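Local coordinates for protein glutamine cyclotransferase (Xanthomonas campestris, PDB 3MBR) that probably catalyses the cyclisation of N-terminal glutamine to pyroglutamate in peptides and folds as a beta-propeller with a calcium ion bound at its centre, at residues E106-T111 / L149-E154. The protein carries 1 engineered substitution. Sequence-based numbering, arbitrary orientation.
Sequences EGWALT and LDNLNE. With CA (calcium ion), chain B.
Trp108 turns the benzene edge of its indole toward the Asn151 amide and the backbone of Leu152 and Asn153. Its CH2 lies 3.3 Å from OD1 of Asn151, and its CE3 lies 3.5 Å from the carbonyl O of Leu152. Both oxygens sit near the ring plane, so they meet the slightly positive C-H rim and not the pi face. The Asn151 amide is steeply turned to the indole, with the planes 79° apart. The opposite, pyrrole side of the ring is fixed within its own segment: NE1 donates to the anti lone pair of Glu106 OE1 over 2.9 Å, almost in the ring plane. Asn151 ND2, by contrast, reaches Asp150 OD2 from above the carboxylate plane, while Asn151 OD1 accepts a bond from Trp167.

Further along, the methyl CB of Ala109 packs on the Glu154 backbone, 3.5 Å from its CA. Glu154 starts away from this strand, with CG anti to the backbone N (chi1 171°). A bend at chi2 (61°) brings the carboxylate back. OE1 binds the calcium ion at 2.5 Å, and OE2 is hydrogen-bonded to a water that accepts from Leu110 N. A second water joins Leu110 O to the metal. Leu26, Leu155, Glu156 and Ile209 complete the protein ligands.

No direct hydrogen bond links the two segments. They lead into the innermost strands, 109-112 and 152-158, of adjacent propeller blades, where the blades converge on the central calcium. Trp108 and Ala109 form a classic beta bulge opposite Ser120 of strand 117-120, whose hydroxyl also bonds Leu152 O. The Leu152 side chain packs on Ala164 and Val166 of strand 161-166.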
loop_
_atom_site.group_PDB
_atom_site.type_symbol
_atom_site.label_atom_id
_atom_site.label_comp_id
_atom_site.label_asym_id
_atom_site.label_seq_id
_atom_site.Cartn_x
_atom_site.Cartn_y
_atom_site.Cartn_z
ATOM N N GLU A 106 -4.275 0.297 -15.169
ATOM C CA GLU A 106 -2.996 0.086 -14.526
ATOM C C GLU A 106 -3.299 -0.385 -13.096
ATOM O O GLU A 106 -4.332 -0.097 -12.562
ATOM C CB GLU A 106 -2.189 1.415 -14.475
ATOM C CG GLU A 106 -1.567 1.809 -15.857
ATOM C CD GLU A 106 -0.608 2.983 -15.811
ATOM O OE1 GLU A 106 -0.381 3.600 -14.708
ATOM O OE2 GLU A 106 -0.075 3.317 -16.916
ATOM N N GLY A 107 -2.433 -1.201 -12.555
ATOM C CA GLY A 107 -2.643 -1.672 -11.182
ATOM C C GLY A 107 -1.624 -0.955 -10.339
ATOM O O GLY A 107 -0.380 -1.035 -10.600
ATOM N N TRP A 108 -2.109 -0.188 -9.372
ATOM C CA TRP A 108 -1.211 0.510 -8.458
ATOM C C TRP A 108 -1.186 -0.083 -7.079
ATOM O O TRP A 108 -0.134 -0.578 -6.686
ATOM C CB TRP A 108 -1.585 2.013 -8.425
ATOM C CG TRP A 108 -1.183 2.785 -9.665
ATOM C CD1 TRP A 108 -1.311 2.394 -10.954
ATOM C CD2 TRP A 108 -0.731 4.116 -9.699
ATOM N NE1 TRP A 108 -0.895 3.421 -11.816
ATOM C CE2 TRP A 108 -0.508 4.477 -11.038
ATOM C CE3 TRP A 108 -0.444 5.041 -8.717
ATOM C CZ2 TRP A 108 -0.031 5.748 -11.418
ATOM C CZ3 TRP A 108 0.077 6.319 -9.102
ATOM C CH2 TRP A 108 0.226 6.670 -10.442
ATOM N N ALA A 109 -2.315 -0.082 -6.371
ATOM C CA ALA A 109 -2.282 -0.553 -4.984
ATOM C C ALA A 109 -3.593 -1.267 -4.614
ATOM O O ALA A 109 -4.624 -1.080 -5.282
ATOM C CB ALA A 109 -1.928 0.538 -4.018
ATOM N N LEU A 110 -3.535 -2.051 -3.534
ATOM C CA LEU A 110 -4.703 -2.798 -3.056
ATOM C C LEU A 110 -4.764 -2.723 -1.570
ATOM O O LEU A 110 -3.704 -2.683 -0.946
ATOM C CB LEU A 110 -4.565 -4.333 -3.377
ATOM C CG LEU A 110 -4.787 -4.772 -4.772
ATOM C CD1 LEU A 110 -4.417 -6.255 -4.936
ATOM C CD2 LEU A 110 -6.298 -4.549 -5.182
ATOM N N THR A 111 -5.958 -2.822 -0.987
ATOM C CA THR A 111 -6.077 -3.169 0.415
ATOM C C THR A 111 -7.426 -3.882 0.564
ATOM O O THR A 111 -8.050 -4.185 -0.455
ATOM C CB THR A 111 -5.921 -1.961 1.359
ATOM O OG1 THR A 111 -5.881 -2.449 2.711
ATOM C CG2 THR A 111 -7.069 -0.936 1.241
ATOM N N LEU A 149 -8.724 13.531 -6.114
ATOM C CA LEU A 149 -7.369 13.173 -5.706
ATOM C C LEU A 149 -6.918 11.865 -6.395
ATOM O O LEU A 149 -7.462 10.789 -6.078
ATOM C CB LEU A 149 -7.380 13.081 -4.158
ATOM C CG LEU A 149 -6.057 12.757 -3.500
ATOM C CD1 LEU A 149 -5.163 14.025 -3.684
ATOM C CD2 LEU A 149 -6.332 12.468 -2.010
ATOM N N ASP A 150 -5.935 11.953 -7.315
ATOM C CA ASP A 150 -5.429 10.777 -8.051
ATOM C C ASP A 150 -3.977 10.511 -7.703
ATOM O O ASP A 150 -3.512 11.057 -6.674
ATOM C CB ASP A 150 -5.666 11.030 -9.560
ATOM C CG ASP A 150 -4.751 12.119 -10.173
ATOM O OD1 ASP A 150 -5.046 12.491 -11.364
ATOM O OD2 ASP A 150 -3.734 12.583 -9.532
ATOM N N ASN A 151 -3.308 9.576 -8.390
ATOM C CA ASN A 151 -1.915 9.229 -8.077
ATOM C C ASN A 151 -1.797 8.760 -6.660
ATOM O O ASN A 151 -0.834 9.066 -5.988
ATOM C CB ASN A 151 -0.929 10.402 -8.338
ATOM C CG ASN A 151 -0.510 10.462 -9.744
ATOM O OD1 ASN A 151 0.562 9.922 -10.128
ATOM N ND2 ASN A 151 -1.288 11.127 -10.535
ATOM N N LEU A 152 -2.522 7.700 -6.375
ATOM C CA LEU A 152 -2.505 7.066 -5.028
ATOM C C LEU A 152 -1.703 5.786 -5.042
ATOM O O LEU A 152 -2.161 4.758 -5.665
ATOM C CB LEU A 152 -3.891 6.826 -4.588
ATOM C CG LEU A 152 -4.810 8.027 -4.510
ATOM C CD1 LEU A 152 -6.249 7.734 -4.107
ATOM C CD2 LEU A 152 -4.302 9.273 -3.663
ATOM N N ASN A 153 -0.416 5.836 -4.698
ATOM C CA ASN A 153 0.491 4.753 -5.092
ATOM C C ASN A 153 0.421 3.646 -3.962
ATOM O O ASN A 153 1.064 2.559 -4.139
ATOM C CB ASN A 153 2.005 5.201 -5.332
ATOM C CG ASN A 153 2.746 5.554 -4.005
ATOM O OD1 ASN A 153 2.140 5.787 -3.011
ATOM N ND2 ASN A 153 4.041 5.587 -4.008
ATOM N N GLU A 154 -0.277 3.881 -2.808
ATOM C CA GLU A 154 -0.400 2.796 -1.812
ATOM C C GLU A 154 -1.627 3.010 -0.982
ATOM O O GLU A 154 -1.998 4.174 -0.698
ATOM C CB GLU A 154 0.878 2.821 -0.923
ATOM C CG GLU A 154 0.882 1.908 0.327
ATOM C CD GLU A 154 0.735 0.389 0.139
ATOM O OE1 GLU A 154 1.021 -0.366 1.100
ATOM O OE2 GLU A 154 0.193 -0.028 -0.939
HETATM CA CA CA B . -0.792 -1.493 2.386
HETATM O O HOH W 1 -0.753 -2.439 -2.069
HETATM O O HOH W 2 -1.834 -3.185 0.995
#